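Local coordinates for regulatory Subunit of Protein Kinase A (cAMP-dependent) from Euglena gracilis (PDB 6RSX) that probably regulates the kinase's catalytic subunit in response to cyclic AMP, which it holds in its two cyclic nucleotide-binding domains, at residues D79-I93 / R124-A138. Sequence-based numbering, arbitrary orientation.
Sequences DNFYVIESGTCNILI and RAASVQAVSNVRLWA. With CMP (adenosine-3',5'-cyclic-monophosphate), chain B.
Val83 pairs with Trp137 in one antiparallel ladder and Asn90 with Gln129 in another, strands 80-84 and 134-138 running at 134° and strands 89-93 and 127-130 at 155°. Both segments turn from one sheet into the other, as expected of the jelly-roll beta barrel of a cyclic nucleotide-binding domain. A classic beta bulge marks the corner: Glu85 N and Ser86 N both donate to Arg135 O. At the bulge, Ser86 OG accepts from Arg135 NE at 2.8 Å, in the guanidinium plane, while Glu85 OE1 lies over the centre of one guanidinium face, the two planes only 18° apart; in this salt bridge no N-H points at the oxygen, which sits well out of the guanidinium plane. The extended Glu85 chain, its CG opposite the backbone N, also brings OE2 within 3.0 Å of Trp137 NE1, whose N-H meets it from above the carboxylate plane. Arg34 is a second salt-bridge partner of that carboxylate. Between the sheets, Leu136 CD1 reaches Tyr82 CD1 at 3.8 Å, and Ile91 CD1 lies alongside Val128 CG2.

At the far end Arg124 and Ala125 join Gly114 and Ala117 in the cyclic AMP pocket, Ala125 N binding CMP O2P. Arg124, bent at its second torsion, spends its guanidinium edge on several partners: NH1 grips CMP O1P at 2.8 Å, whereas NH2 serves Asp79 OD1 in a salt bridge and Asn80 O on an in-plane lone pair. Asn80 N reaches OD1 from the opposite face of the carboxylate plane to NH2, which would help to hold the acid beside the arginine. A leucine in place of Arg124 would probably leave the phosphate without this charged partner and Asp79 without its mate. Gln129 NE2 bonds Gly68 O and Asn90 OD1 bonds Thr106 OG1, while Gln129 OE1 and Asn90 ND2 share a water, 2.6 Å from OE1.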
# COMPACT_ATOMS: atom_id res chain seq x y z
N ASP A 79 -17.76 -8.34 -11.67
CA ASP A 79 -19.01 -7.91 -11.05
C ASP A 79 -18.74 -7.08 -9.80
O ASP A 79 -19.11 -5.90 -9.76
CB ASP A 79 -19.95 -9.08 -10.71
CG ASP A 79 -19.26 -10.28 -10.02
OD1 ASP A 79 -18.09 -10.21 -9.53
OD2 ASP A 79 -19.93 -11.34 -9.95
N ASN A 80 -18.04 -7.65 -8.81
CA ASN A 80 -17.89 -6.99 -7.51
C ASN A 80 -16.43 -6.71 -7.17
O ASN A 80 -15.49 -7.25 -7.77
CB ASN A 80 -18.48 -7.85 -6.39
CG ASN A 80 -19.97 -8.16 -6.58
OD1 ASN A 80 -20.77 -7.28 -6.90
ND2 ASN A 80 -20.33 -9.42 -6.37
N PHE A 81 -16.25 -5.81 -6.20
CA PHE A 81 -15.00 -5.56 -5.51
C PHE A 81 -15.13 -6.06 -4.07
O PHE A 81 -16.18 -5.87 -3.44
CB PHE A 81 -14.69 -4.06 -5.57
CG PHE A 81 -13.49 -3.65 -4.77
CD1 PHE A 81 -12.23 -3.97 -5.19
CD2 PHE A 81 -13.65 -2.78 -3.73
CE1 PHE A 81 -11.07 -3.53 -4.46
CE2 PHE A 81 -12.52 -2.33 -3.01
CZ PHE A 81 -11.24 -2.69 -3.41
N TYR A 82 -14.09 -6.74 -3.55
CA TYR A 82 -14.21 -7.45 -2.29
C TYR A 82 -13.15 -7.00 -1.28
O TYR A 82 -12.01 -6.68 -1.66
CB TYR A 82 -14.04 -8.98 -2.47
CG TYR A 82 -15.12 -9.60 -3.36
CD1 TYR A 82 -16.33 -10.00 -2.81
CD2 TYR A 82 -14.88 -9.85 -4.71
CE1 TYR A 82 -17.32 -10.59 -3.59
CE2 TYR A 82 -15.86 -10.43 -5.51
CZ TYR A 82 -17.07 -10.82 -4.94
OH TYR A 82 -18.05 -11.42 -5.69
N VAL A 83 -13.53 -7.00 -0.00
CA VAL A 83 -12.56 -6.94 1.11
C VAL A 83 -12.76 -8.16 2.00
O VAL A 83 -13.88 -8.48 2.39
CB VAL A 83 -12.69 -5.63 1.93
CG1 VAL A 83 -11.56 -5.52 3.01
CG2 VAL A 83 -12.66 -4.40 1.03
N ILE A 84 -11.66 -8.81 2.40
CA ILE A 84 -11.77 -9.98 3.25
C ILE A 84 -12.06 -9.54 4.69
O ILE A 84 -11.36 -8.69 5.24
CB ILE A 84 -10.47 -10.80 3.20
CG1 ILE A 84 -10.25 -11.36 1.78
CG2 ILE A 84 -10.58 -11.94 4.22
CD1 ILE A 84 -8.90 -12.14 1.60
N GLU A 85 -13.07 -10.15 5.30
CA GLU A 85 -13.34 -9.97 6.72
C GLU A 85 -12.69 -11.09 7.54
O GLU A 85 -11.99 -10.82 8.52
CB GLU A 85 -14.85 -9.94 6.98
CG GLU A 85 -15.17 -9.66 8.47
CD GLU A 85 -16.70 -9.51 8.66
OE1 GLU A 85 -17.46 -10.33 8.08
OE2 GLU A 85 -17.12 -8.53 9.31
N SER A 86 -12.88 -12.35 7.12
CA SER A 86 -12.33 -13.53 7.81
C SER A 86 -11.78 -14.50 6.78
O SER A 86 -12.29 -14.60 5.66
CB SER A 86 -13.38 -14.34 8.56
OG SER A 86 -14.31 -13.53 9.23
N GLY A 87 -10.75 -15.26 7.18
CA GLY A 87 -10.24 -16.32 6.34
C GLY A 87 -9.10 -15.83 5.47
O GLY A 87 -8.73 -14.66 5.48
N THR A 88 -8.54 -16.74 4.69
CA THR A 88 -7.50 -16.38 3.73
C THR A 88 -7.91 -16.91 2.35
O THR A 88 -8.67 -17.87 2.24
CB THR A 88 -6.14 -16.90 4.11
OG1 THR A 88 -6.15 -18.34 4.05
CG2 THR A 88 -5.74 -16.35 5.56
N CYS A 89 -7.34 -16.30 1.32
CA CYS A 89 -7.62 -16.63 -0.08
C CYS A 89 -6.31 -16.75 -0.83
O CYS A 89 -5.36 -16.00 -0.56
CB CYS A 89 -8.49 -15.54 -0.80
SG CYS A 89 -10.17 -15.42 -0.18
N ASN A 90 -6.25 -17.67 -1.78
CA ASN A 90 -5.10 -17.78 -2.67
C ASN A 90 -5.37 -17.04 -3.97
O ASN A 90 -6.45 -17.20 -4.56
CB ASN A 90 -4.76 -19.24 -2.98
CG ASN A 90 -4.06 -19.93 -1.78
OD1 ASN A 90 -3.57 -19.25 -0.88
ND2 ASN A 90 -4.06 -21.25 -1.75
N ILE A 91 -4.39 -16.28 -4.41
CA ILE A 91 -4.39 -15.64 -5.73
C ILE A 91 -3.67 -16.60 -6.68
O ILE A 91 -2.50 -16.93 -6.46
CB ILE A 91 -3.67 -14.28 -5.70
CG1 ILE A 91 -4.28 -13.36 -4.64
CG2 ILE A 91 -3.65 -13.66 -7.10
CD1 ILE A 91 -5.82 -13.13 -4.77
N LEU A 92 -4.39 -17.06 -7.70
CA LEU A 92 -3.87 -18.02 -8.67
C LEU A 92 -3.93 -17.41 -10.07
O LEU A 92 -4.96 -16.84 -10.45
CB LEU A 92 -4.70 -19.32 -8.64
CG LEU A 92 -4.80 -19.97 -7.26
CD1 LEU A 92 -6.05 -20.74 -7.08
CD2 LEU A 92 -3.62 -20.88 -7.15
N ILE A 93 -2.86 -17.53 -10.83
CA ILE A 93 -2.83 -16.95 -12.17
C ILE A 93 -2.34 -17.98 -13.18
O ILE A 93 -1.27 -18.57 -13.02
CB ILE A 93 -1.97 -15.67 -12.23
CG1 ILE A 93 -2.52 -14.64 -11.23
CG2 ILE A 93 -1.93 -15.11 -13.70
CD1 ILE A 93 -1.63 -13.36 -11.11
N ARG A 124 -11.27 -10.72 -15.42
CA ARG A 124 -10.45 -10.93 -14.19
C ARG A 124 -9.04 -11.41 -14.53
O ARG A 124 -8.83 -12.35 -15.31
CB ARG A 124 -11.10 -11.98 -13.28
CG ARG A 124 -12.51 -11.68 -12.72
CD ARG A 124 -12.58 -10.35 -11.96
NE ARG A 124 -13.87 -10.23 -11.28
CZ ARG A 124 -14.17 -9.22 -10.48
NH1 ARG A 124 -13.25 -8.27 -10.27
NH2 ARG A 124 -15.36 -9.22 -9.85
N ALA A 125 -8.03 -10.84 -13.84
CA ALA A 125 -6.62 -11.20 -14.07
C ALA A 125 -6.13 -12.40 -13.24
O ALA A 125 -5.01 -12.89 -13.47
CB ALA A 125 -5.72 -9.97 -13.77
N ALA A 126 -6.92 -12.88 -12.29
CA ALA A 126 -6.51 -13.97 -11.43
C ALA A 126 -7.76 -14.65 -10.94
O ALA A 126 -8.84 -14.04 -10.87
CB ALA A 126 -5.68 -13.42 -10.25
N SER A 127 -7.61 -15.92 -10.56
CA SER A 127 -8.61 -16.58 -9.75
C SER A 127 -8.34 -16.29 -8.27
O SER A 127 -7.17 -16.15 -7.85
CB SER A 127 -8.58 -18.09 -9.99
OG SER A 127 -8.87 -18.42 -11.37
N VAL A 128 -9.39 -16.27 -7.47
CA VAL A 128 -9.24 -16.08 -6.02
C VAL A 128 -10.00 -17.20 -5.33
O VAL A 128 -11.23 -17.30 -5.46
CB VAL A 128 -9.78 -14.71 -5.56
CG1 VAL A 128 -9.52 -14.50 -4.04
CG2 VAL A 128 -9.14 -13.60 -6.37
N GLN A 129 -9.27 -18.06 -4.61
CA GLN A 129 -9.85 -19.27 -4.04
C GLN A 129 -9.82 -19.22 -2.52
O GLN A 129 -8.77 -18.94 -1.94
CB GLN A 129 -9.08 -20.50 -4.53
CG GLN A 129 -9.65 -21.79 -3.99
CD GLN A 129 -9.00 -23.01 -4.62
OE1 GLN A 129 -7.84 -22.97 -5.00
NE2 GLN A 129 -9.76 -24.10 -4.76
N ALA A 130 -10.95 -19.50 -1.88
CA ALA A 130 -10.96 -19.55 -0.42
C ALA A 130 -10.07 -20.69 0.04
O ALA A 130 -10.19 -21.82 -0.45
CB ALA A 130 -12.38 -19.74 0.10
N VAL A 131 -9.20 -20.42 1.01
CA VAL A 131 -8.38 -21.48 1.59
C VAL A 131 -9.13 -22.06 2.78
O VAL A 131 -9.40 -23.26 2.84
CB VAL A 131 -7.01 -20.94 2.01
CG1 VAL A 131 -6.19 -22.04 2.77
CG2 VAL A 131 -6.23 -20.48 0.80
N SER A 132 -9.45 -21.20 3.74
CA SER A 132 -10.38 -21.49 4.82
C SER A 132 -11.79 -21.14 4.36
O SER A 132 -12.00 -20.67 3.25
CB SER A 132 -10.01 -20.66 6.05
OG SER A 132 -10.12 -19.27 5.72
N ASN A 133 -12.78 -21.34 5.23
CA ASN A 133 -14.03 -20.62 5.05
C ASN A 133 -13.73 -19.13 5.12
O ASN A 133 -12.88 -18.70 5.92
CB ASN A 133 -15.03 -20.98 6.13
CG ASN A 133 -15.45 -22.42 6.06
OD1 ASN A 133 -15.35 -23.08 5.01
ND2 ASN A 133 -15.93 -22.94 7.19
N VAL A 134 -14.40 -18.35 4.30
CA VAL A 134 -14.09 -16.93 4.18
C VAL A 134 -15.37 -16.11 4.33
O VAL A 134 -16.46 -16.50 3.87
CB VAL A 134 -13.38 -16.63 2.83
CG1 VAL A 134 -13.37 -15.13 2.53
CG2 VAL A 134 -11.94 -17.20 2.77
N ARG A 135 -15.24 -14.97 4.99
CA ARG A 135 -16.27 -13.95 5.03
C ARG A 135 -15.74 -12.71 4.32
O ARG A 135 -14.60 -12.31 4.54
CB ARG A 135 -16.67 -13.58 6.47
CG ARG A 135 -17.42 -14.64 7.27
CD ARG A 135 -18.04 -14.08 8.60
NE ARG A 135 -17.07 -13.37 9.47
CZ ARG A 135 -17.43 -12.61 10.50
NH1 ARG A 135 -18.72 -12.46 10.80
NH2 ARG A 135 -16.49 -11.99 11.22
N LEU A 136 -16.59 -12.09 3.47
CA LEU A 136 -16.15 -10.94 2.69
C LEU A 136 -17.20 -9.83 2.82
O LEU A 136 -18.38 -10.11 3.04
CB LEU A 136 -16.06 -11.28 1.18
CG LEU A 136 -15.32 -12.55 0.73
CD1 LEU A 136 -15.73 -13.05 -0.64
CD2 LEU A 136 -13.87 -12.22 0.67
N TRP A 137 -16.77 -8.59 2.63
CA TRP A 137 -17.67 -7.47 2.34
C TRP A 137 -17.47 -7.06 0.89
O TRP A 137 -16.35 -7.01 0.40
CB TRP A 137 -17.39 -6.30 3.28
CG TRP A 137 -17.93 -6.54 4.68
CD1 TRP A 137 -17.23 -6.92 5.82
CD2 TRP A 137 -19.28 -6.39 5.07
NE1 TRP A 137 -18.11 -7.02 6.88
CE2 TRP A 137 -19.37 -6.69 6.45
CE3 TRP A 137 -20.44 -6.01 4.38
CZ2 TRP A 137 -20.57 -6.63 7.15
CZ3 TRP A 137 -21.63 -5.95 5.07
CH2 TRP A 137 -21.70 -6.25 6.43
N ALA A 138 -18.55 -6.76 0.16
CA ALA A 138 -18.44 -6.55 -1.27
C ALA A 138 -19.15 -5.26 -1.67
O ALA A 138 -20.14 -4.88 -1.05
CB ALA A 138 -19.08 -7.70 -2.05
P CMP B . -9.34 -8.40 -11.02
O1P CMP B . -10.71 -7.63 -11.14
O2P CMP B . -8.45 -8.65 -12.16
O5' CMP B . -9.64 -9.88 -10.46
C5' CMP B . -8.61 -10.65 -9.84
C4' CMP B . -7.99 -9.77 -8.79
O4' CMP B . -6.86 -10.36 -8.13
C3' CMP B . -7.41 -8.50 -9.34
O3' CMP B . -8.42 -7.62 -9.81
C2' CMP B . -6.58 -7.97 -8.17
O2' CMP B . -7.44 -7.25 -7.29
C1' CMP B . -6.14 -9.30 -7.49
N9 CMP B . -4.72 -9.60 -7.61
C8 CMP B . -3.90 -9.97 -6.57
N7 CMP B . -2.70 -10.22 -7.06
C5 CMP B . -2.75 -9.97 -8.37
C6 CMP B . -1.74 -10.05 -9.29
N6 CMP B . -0.35 -10.42 -9.16
N1 CMP B . -1.94 -9.74 -10.55
C2 CMP B . -3.21 -9.38 -10.93
N3 CMP B . -4.24 -9.28 -10.02
C4 CMP B . -3.99 -9.59 -8.73
O HOH W 1 -16.10 -11.84 -11.58
O HOH W 2 -13.51 -12.69 11.82
O HOH W 3 -5.59 -22.77 -3.68